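Local coordinates for beta-glucosidase (Saccharopolyspora erythraea D, PDB 5M6G), which probably hydrolyses terminal, non-reducing beta-D-glucosyl residues and releases beta-D-glucose, as a glycosyl hydrolase family 3 enzyme, at residues L514-E518 with E519-T523; A369-R372 with I373-K377. All blocks are in the same frame, centred on the assembly; numbering follows the deposited sequence.

Contact 1 of 2, residues L514-E518 with E519-T523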
ATOM      1  N   LEU A 514     -18.975  -1.470 -12.549  1.00 14.94           N
ATOM      2  CA  LEU A 514     -18.553  -0.494 -11.549  1.00 16.89           C
ATOM      3  C   LEU A 514     -19.611   0.575 -11.289  1.00 15.42           C
ATOM      4  O   LEU A 514     -19.278   1.650 -10.782  1.00 18.07           O
ATOM      5  CB  LEU A 514     -17.233   0.168 -11.952  1.00 16.03           C
ATOM      6  CG  LEU A 514     -15.985  -0.688 -11.687  1.00 15.80           C
ATOM      7  CD1 LEU A 514     -14.751  -0.117 -12.374  1.00 16.25           C
ATOM      8  CD2 LEU A 514     -15.737  -0.830 -10.193  1.00 19.99           C
ATOM      9  N   GLY A 515     -20.872   0.313 -11.616  1.00 19.95           N
ATOM     10  CA  GLY A 515     -21.915   1.265 -11.298  1.00 17.53           C
ATOM     11  C   GLY A 515     -22.208   1.323  -9.808  1.00 17.66           C
ATOM     12  O   GLY A 515     -21.853   0.439  -9.034  1.00 15.13           O
ATOM     13  N   LEU A 516     -22.875   2.396  -9.393  1.00 19.14           N
ATOM     14  CA  LEU A 516     -23.307   2.486  -8.005  1.00 19.87           C
ATOM     15  C   LEU A 516     -24.275   1.353  -7.689  1.00 14.19           C
ATOM     16  O   LEU A 516     -25.124   0.997  -8.510  1.00 17.16           O
ATOM     17  CB  LEU A 516     -23.973   3.842  -7.746  1.00 18.69           C
ATOM     18  CG  LEU A 516     -23.068   5.067  -7.878  1.00 14.63           C
ATOM     19  CD1 LEU A 516     -23.895   6.339  -7.786  1.00 19.63           C
ATOM     20  CD2 LEU A 516     -22.016   5.026  -6.783  1.00 21.33           C
ATOM     21  N   ASP A 517     -24.139   0.777  -6.496  1.00 16.97           N
ATOM     22  CA  ASP A 517     -25.059  -0.273  -6.090  1.00 22.61           C
ATOM     23  C   ASP A 517     -26.456   0.309  -5.868  1.00 22.56           C
ATOM     24  O   ASP A 517     -26.698   1.519  -5.993  1.00 18.73           O
ATOM     25  CB  ASP A 517     -24.533  -1.013  -4.855  1.00 18.42           C
ATOM     26  CG  ASP A 517     -24.402  -0.134  -3.620  1.00 21.56           C
ATOM     27  OD1 ASP A 517     -25.067   0.916  -3.521  1.00 21.10           O
ATOM     28  OD2 ASP A 517     -23.634  -0.525  -2.711  1.00 20.34           O
ATOM     29  N   GLU A 518     -27.406  -0.568  -5.549  1.00 24.02           N
ATOM     30  CA  GLU A 518     -28.790  -0.110  -5.545  1.00 31.79           C
ATOM     31  C   GLU A 518     -29.072   0.777  -4.343  1.00 22.41           C
ATOM     32  O   GLU A 518     -29.914   1.679  -4.425  1.00 18.42           O
ATOM     33  CB  GLU A 518     -29.745  -1.304  -5.611  1.00 32.44           C
ATOM     34  CG  GLU A 518     -29.725  -1.962  -7.000  1.00 43.42           C
ATOM     35  CD  GLU A 518     -30.985  -2.750  -7.328  1.00 57.81           C
ATOM     36  OE1 GLU A 518     -31.782  -3.026  -6.403  1.00 60.50           O
ATOM     37  OE2 GLU A 518     -31.187  -3.070  -8.525  1.00 52.92           O
ATOM     38  N   GLU A 519     -28.352   0.572  -3.242  1.00 19.21           N
ATOM     39  CA  GLU A 519     -28.525   1.448  -2.092  1.00 19.91           C
ATOM     40  C   GLU A 519     -28.080   2.867  -2.415  1.00 21.12           C
ATOM     41  O   GLU A 519     -28.801   3.834  -2.130  1.00 16.82           O
ATOM     42  CB  GLU A 519     -27.756   0.906  -0.887  1.00 17.37           C
ATOM     43  CG  GLU A 519     -27.745   1.897   0.279  1.00 17.99           C
ATOM     44  CD  GLU A 519     -26.934   1.425   1.484  1.00 20.48           C
ATOM     45  OE1 GLU A 519     -26.846   2.204   2.457  1.00 19.28           O
ATOM     46  OE2 GLU A 519     -26.396   0.290   1.472  1.00 21.83           O
ATOM     47  N   ASP A 520     -26.888   3.019  -3.002  1.00 17.32           N
ATOM     48  CA  ASP A 520     -26.397   4.359  -3.324  1.00 19.30           C
ATOM     49  C   ASP A 520     -27.342   5.086  -4.276  1.00 20.68           C
ATOM     50  O   ASP A 520     -27.583   6.290  -4.122  1.00 18.14           O
ATOM     51  CB  ASP A 520     -25.002   4.294  -3.944  1.00 17.26           C
ATOM     52  CG  ASP A 520     -23.928   3.819  -2.963  1.00 16.56           C
ATOM     53  OD1 ASP A 520     -24.204   3.655  -1.754  1.00 18.23           O
ATOM     54  OD2 ASP A 520     -22.783   3.614  -3.417  1.00 15.98           O
ATOM     55  N   ARG A 521     -27.868   4.382  -5.283  1.00 20.35           N
ATOM     56  CA  ARG A 521     -28.731   5.060  -6.250  1.00 18.54           C
ATOM     57  C   ARG A 521     -30.098   5.382  -5.651  1.00 16.79           C
ATOM     58  O   ARG A 521     -30.665   6.441  -5.941  1.00 19.33           O
ATOM     59  CB  ARG A 521     -28.863   4.226  -7.521  1.00 20.89           C
ATOM     60  CG  ARG A 521     -27.517   3.836  -8.099  1.00 24.36           C
ATOM     61  CD  ARG A 521     -27.620   3.425  -9.518  1.00 38.36           C
ATOM     62  NE  ARG A 521     -27.571   1.969  -9.609  1.00 39.09           N
ATOM     63  CZ  ARG A 521     -28.654   1.211  -9.662  1.00 44.75           C
ATOM     64  NH1 ARG A 521     -29.854   1.780  -9.662  1.00 39.20           N
ATOM     65  NH2 ARG A 521     -28.530  -0.106  -9.742  1.00 51.56           N
ATOM     66  N   ALA A 522     -30.634   4.494  -4.811  1.00 20.13           N
ATOM     67  CA  ALA A 522     -31.867   4.795  -4.082  1.00 19.32           C
ATOM     68  C   ALA A 522     -31.701   6.008  -3.171  1.00 21.88           C
ATOM     69  O   ALA A 522     -32.580   6.874  -3.107  1.00 15.76           O
ATOM     70  CB  ALA A 522     -32.298   3.577  -3.261  1.00 15.33           C
ATOM     71  N   THR A 523     -30.588   6.081  -2.444  1.00 18.56           N
ATOM     72  CA  THR A 523     -30.391   7.196  -1.522  1.00 17.96           C
ATOM     73  C   THR A 523     -30.223   8.517  -2.266  1.00 19.83           C
ATOM     74  O   THR A 523     -30.809   9.537  -1.875  1.00 17.56           O
ATOM     75  CB  THR A 523     -29.191   6.915  -0.623  1.00 16.76           C
ATOM     76  OG1 THR A 523     -29.523   5.841   0.258  1.00 17.17           O
ATOM     77  CG2 THR A 523     -28.840   8.147   0.208  1.00 16.03           C
TER
HETATM   78  O   HOH W   1     -21.795   1.631  -4.949  1.00 17.78           O
HETATM   79  O   HOH W   2     -25.339  -1.926  -0.201  1.00 30.19           O

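Contact 2 of 2, residues A369-R372 with I373-K377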
ATOM      1  N   ALA A 369      22.105 -13.950  -2.718  1.00 11.15           N
ATOM      2  CA  ALA A 369      20.927 -13.622  -1.919  1.00 12.01           C
ATOM      3  C   ALA A 369      21.330 -13.217  -0.511  1.00 12.45           C
ATOM      4  O   ALA A 369      20.794 -12.250   0.049  1.00 12.03           O
ATOM      5  CB  ALA A 369      19.964 -14.810  -1.883  1.00 10.79           C
ATOM      6  N   ASN A 370      22.298 -13.927   0.074  1.00 11.47           N
ATOM      7  CA  ASN A 370      22.699 -13.596   1.437  1.00 14.00           C
ATOM      8  C   ASN A 370      23.431 -12.271   1.498  1.00 10.80           C
ATOM      9  O   ASN A 370      23.233 -11.496   2.431  1.00 13.18           O
ATOM     10  CB  ASN A 370      23.561 -14.699   2.017  1.00 10.41           C
ATOM     11  CG  ASN A 370      22.743 -15.717   2.725  1.00 13.41           C
ATOM     12  OD1 ASN A 370      22.718 -15.753   3.955  1.00 13.59           O
ATOM     13  ND2 ASN A 370      22.005 -16.516   1.959  1.00 10.27           N
ATOM     14  N   ARG A 371      24.301 -11.999   0.529  1.00 10.68           N
ATOM     15  CA  ARG A 371      24.975 -10.705   0.523  1.00 13.01           C
ATOM     16  C   ARG A 371      23.963  -9.564   0.473  1.00 15.71           C
ATOM     17  O   ARG A 371      24.105  -8.555   1.181  1.00 14.00           O
ATOM     18  CB  ARG A 371      25.928 -10.638  -0.664  1.00 16.34           C
ATOM     19  CG  ARG A 371      26.817  -9.424  -0.700  1.00 23.14           C
ATOM     20  CD  ARG A 371      27.957  -9.686  -1.674  1.00 28.40           C
ATOM     21  NE  ARG A 371      28.562 -10.991  -1.421  1.00 29.08           N
ATOM     22  CZ  ARG A 371      28.569 -12.017  -2.274  1.00 39.48           C
ATOM     23  NH1 ARG A 371      28.009 -11.924  -3.478  1.00 26.51           N
ATOM     24  NH2 ARG A 371      29.160 -13.150  -1.917  1.00 37.73           N
ATOM     25  N   ARG A 372      22.917  -9.720  -0.337  1.00 12.83           N
ATOM     26  CA  ARG A 372      21.905  -8.673  -0.443  1.00 10.42           C
ATOM     27  C   ARG A 372      21.096  -8.539   0.850  1.00 13.00           C
ATOM     28  O   ARG A 372      20.864  -7.419   1.322  1.00 13.04           O
ATOM     29  CB  ARG A 372      21.014  -8.955  -1.647  1.00 11.66           C
ATOM     30  CG  ARG A 372      21.764  -8.799  -2.969  1.00 13.41           C
ATOM     31  CD  ARG A 372      20.978  -9.337  -4.137  1.00 15.81           C
ATOM     32  NE  ARG A 372      21.679  -9.107  -5.395  1.00 12.65           N
ATOM     33  CZ  ARG A 372      21.487  -8.046  -6.171  1.00 16.39           C
ATOM     34  NH1 ARG A 372      20.600  -7.118  -5.815  1.00 15.83           N
ATOM     35  NH2 ARG A 372      22.175  -7.922  -7.306  1.00 15.69           N
ATOM     36  N   ILE A 373      20.685  -9.656   1.453  1.00 13.54           N
ATOM     37  CA  ILE A 373      19.905  -9.587   2.693  1.00 11.83           C
ATOM     38  C   ILE A 373      20.753  -9.025   3.827  1.00 12.94           C
ATOM     39  O   ILE A 373      20.341  -8.096   4.532  1.00 10.65           O
ATOM     40  CB  ILE A 373      19.345 -10.974   3.065  1.00 12.69           C
ATOM     41  CG1 ILE A 373      18.327 -11.475   2.043  1.00 10.68           C
ATOM     42  CG2 ILE A 373      18.746 -10.952   4.476  1.00  9.77           C
ATOM     43  CD1 ILE A 373      18.212 -13.005   2.024  1.00 13.30           C
ATOM     44  N   LEU A 374      21.952  -9.587   4.027  1.00 11.59           N
ATOM     45  CA  LEU A 374      22.764  -9.172   5.169  1.00 14.73           C
ATOM     46  C   LEU A 374      23.198  -7.720   5.039  1.00 13.92           C
ATOM     47  O   LEU A 374      23.274  -7.003   6.042  1.00 16.38           O
ATOM     48  CB  LEU A 374      23.985 -10.082   5.314  1.00 13.70           C
ATOM     49  CG  LEU A 374      23.662 -11.533   5.653  1.00 12.28           C
ATOM     50  CD1 LEU A 374      24.935 -12.381   5.557  1.00 12.85           C
ATOM     51  CD2 LEU A 374      23.023 -11.618   7.045  1.00 11.34           C
ATOM     52  N   THR A 375      23.489  -7.268   3.814  1.00 12.71           N
ATOM     53  CA  THR A 375      23.867  -5.871   3.622  1.00 13.64           C
ATOM     54  C   THR A 375      22.792  -4.937   4.164  1.00 12.58           C
ATOM     55  O   THR A 375      23.095  -3.974   4.876  1.00 11.64           O
ATOM     56  CB  THR A 375      24.134  -5.600   2.138  1.00 13.89           C
ATOM     57  OG1 THR A 375      25.343  -6.273   1.754  1.00 16.55           O
ATOM     58  CG2 THR A 375      24.298  -4.109   1.869  1.00 12.99           C
ATOM     59  N   LYS A 376      21.524  -5.231   3.870  1.00 13.78           N
ATOM     60  CA  LYS A 376      20.441  -4.380   4.349  1.00 11.97           C
ATOM     61  C   LYS A 376      20.296  -4.463   5.865  1.00 12.06           C
ATOM     62  O   LYS A 376      20.002  -3.454   6.521  1.00 12.21           O
ATOM     63  CB  LYS A 376      19.142  -4.765   3.645  1.00 12.12           C
ATOM     64  CG  LYS A 376      19.151  -4.374   2.167  1.00 10.63           C
ATOM     65  CD  LYS A 376      19.084  -2.846   2.039  1.00 14.68           C
ATOM     66  CE  LYS A 376      19.506  -2.338   0.650  1.00 14.27           C
ATOM     67  NZ  LYS A 376      20.984  -2.477   0.386  1.00 14.10           N
ATOM     68  N   LYS A 377      20.516  -5.645   6.446  1.00 14.08           N
ATOM     69  CA  LYS A 377      20.495  -5.744   7.907  1.00 15.33           C
ATOM     70  C   LYS A 377      21.581  -4.876   8.543  1.00 17.39           C
ATOM     71  O   LYS A 377      21.326  -4.187   9.537  1.00 17.61           O
ATOM     72  CB  LYS A 377      20.634  -7.202   8.340  1.00 15.55           C
ATOM     73  CG  LYS A 377      19.420  -8.057   7.995  1.00 13.96           C
ATOM     74  CD  LYS A 377      19.549  -9.466   8.579  1.00 14.02           C
ATOM     75  CE  LYS A 377      18.256 -10.243   8.460  1.00 13.48           C
ATOM     76  NZ  LYS A 377      18.318 -11.535   9.212  1.00 15.06           N
TER
HETATM   77  O   HOH W   3      21.584  -5.207  -0.306  1.00 12.63           O

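Contact 1 of 2, residues L514-E518 with E519-T523
Asp517 OD1 receives the backbone N-H of Asp520 at 2.8 Å, an almost straight bond (170°) that meets the oxygen nearly along its C-O axis. Asp517 is thus the N-cap of helix 518-528. Its CG sits between the backbone N and the carbonyl carbon (chi1 63°), which folds the carboxylate back over the first turn. The Asp520 carboxylate does not return the bond directly, as it would in a capping box; a water fills in, accepting from Asp517 N at 2.9 Å and donating to Asp520 OD2 at 2.7 Å. The two carboxylates come close, with Asp517 OD1 and Asp520 OD1 3.4 Å apart and their planes steeply inclined. Lys436 forms salt bridges with both, and Gly499 N adds a hydrogen bond to Asp520 OD2. A second water reaches from Glu519 OE2 to Asp517 OD2, the latter bond weak, while Glu519 OE1 pairs with Arg482.

Arg521 reaches back to the loop before the cap. A bend at its third torsion brings NE to Leu516 O at 2.9 Å, but the bond is angled (143°) and NE stands above the carbonyl plane. Arg521 CG packs on Leu516 CB at 3.6 Å, and Glu518 CA lies over one guanidinium face, offset toward the rim. Arg521 NH2 touches Glu518 CG at 3.5 Å, though the Glu518 carboxylate stays beyond salt-bridge distance. Deeper in, Leu516 CD2 lies against the Asp520 carboxylate at 3.7 Å, and both side chains pack on Val498 of strand 493-499. The helix N-terminus should favour ionised Asp517, so the capping bond and the water mark the start of the helix, while the lysine probably eases the crowding of the two acids.

Contact 2 of 2, residues A369-R372 with I373-K377
Ile373 folds its longer branch back along helix 363-379 against Ala369 O, with CG1 and CD1 each 3.3 Å from that oxygen. CG1 lies anti to the carbonyl carbon (chi1 -65°), which turns this branch toward the preceding turn. The same oxygen accepts the Ile373 N-H at 3.0 Å, so alkyl carbons and a helical bond share one carbonyl. Asn370 O is treated alike: Leu374 N donates to it at 2.8 Å while Leu374 CB and CG rest on it. The Asn370 amide itself is turned elsewhere, ND2 giving hydrogen bonds to Lys63 O and Ile366 O.

Arg372 touches the following turn mainly through its backbone. The bond its O takes from Lys376 N is weak, 3.4 Å long, and a water also donates to Arg372 O at 2.8 Å and accepts from Lys376 NZ, which also pairs with Glu379. The extended side chain carries its guanidinium to Phe303 O and Gly305 O, with NE held by Asp368. Between these residues, Arg371 O accepts both Thr375 N and Thr375 OG1, the hydroxyl at 2.7 Å, from opposite faces of the carbonyl plane.

Leu374 and Thr375 pack on helix 47-57, at Leu54, Met55 and Val51, while Asn370, Ile373 and Leu374 meet Gln66 of helix 60-66, so helix 363-379 is joined to the two helices that precede strand 68-71 of the parallel sheet.

Contact 1 and contact 2 stand on opposite sides of the chain's centre, their own centres about 50 Å apart and their nearest atoms about 37 Å. Contact 2 belongs to the N-terminal, TIM-barrel-related region of the family 3 enzyme, contact 1 to the C-terminal one. Between these regions the sorbitol pocket draws on both, with Asp129, Lys231 and Asp310 from the first and Trp448 and Glu505 from the second. Glu505 stands in the same loop, after strand 493-499, that ends at the cap of contact 1, yet that contact lies away from the pocket and the magnesium sites. Contact 2 comes nearer to one: the Lys376 side chain is about 12 Å from a bound magnesium ion.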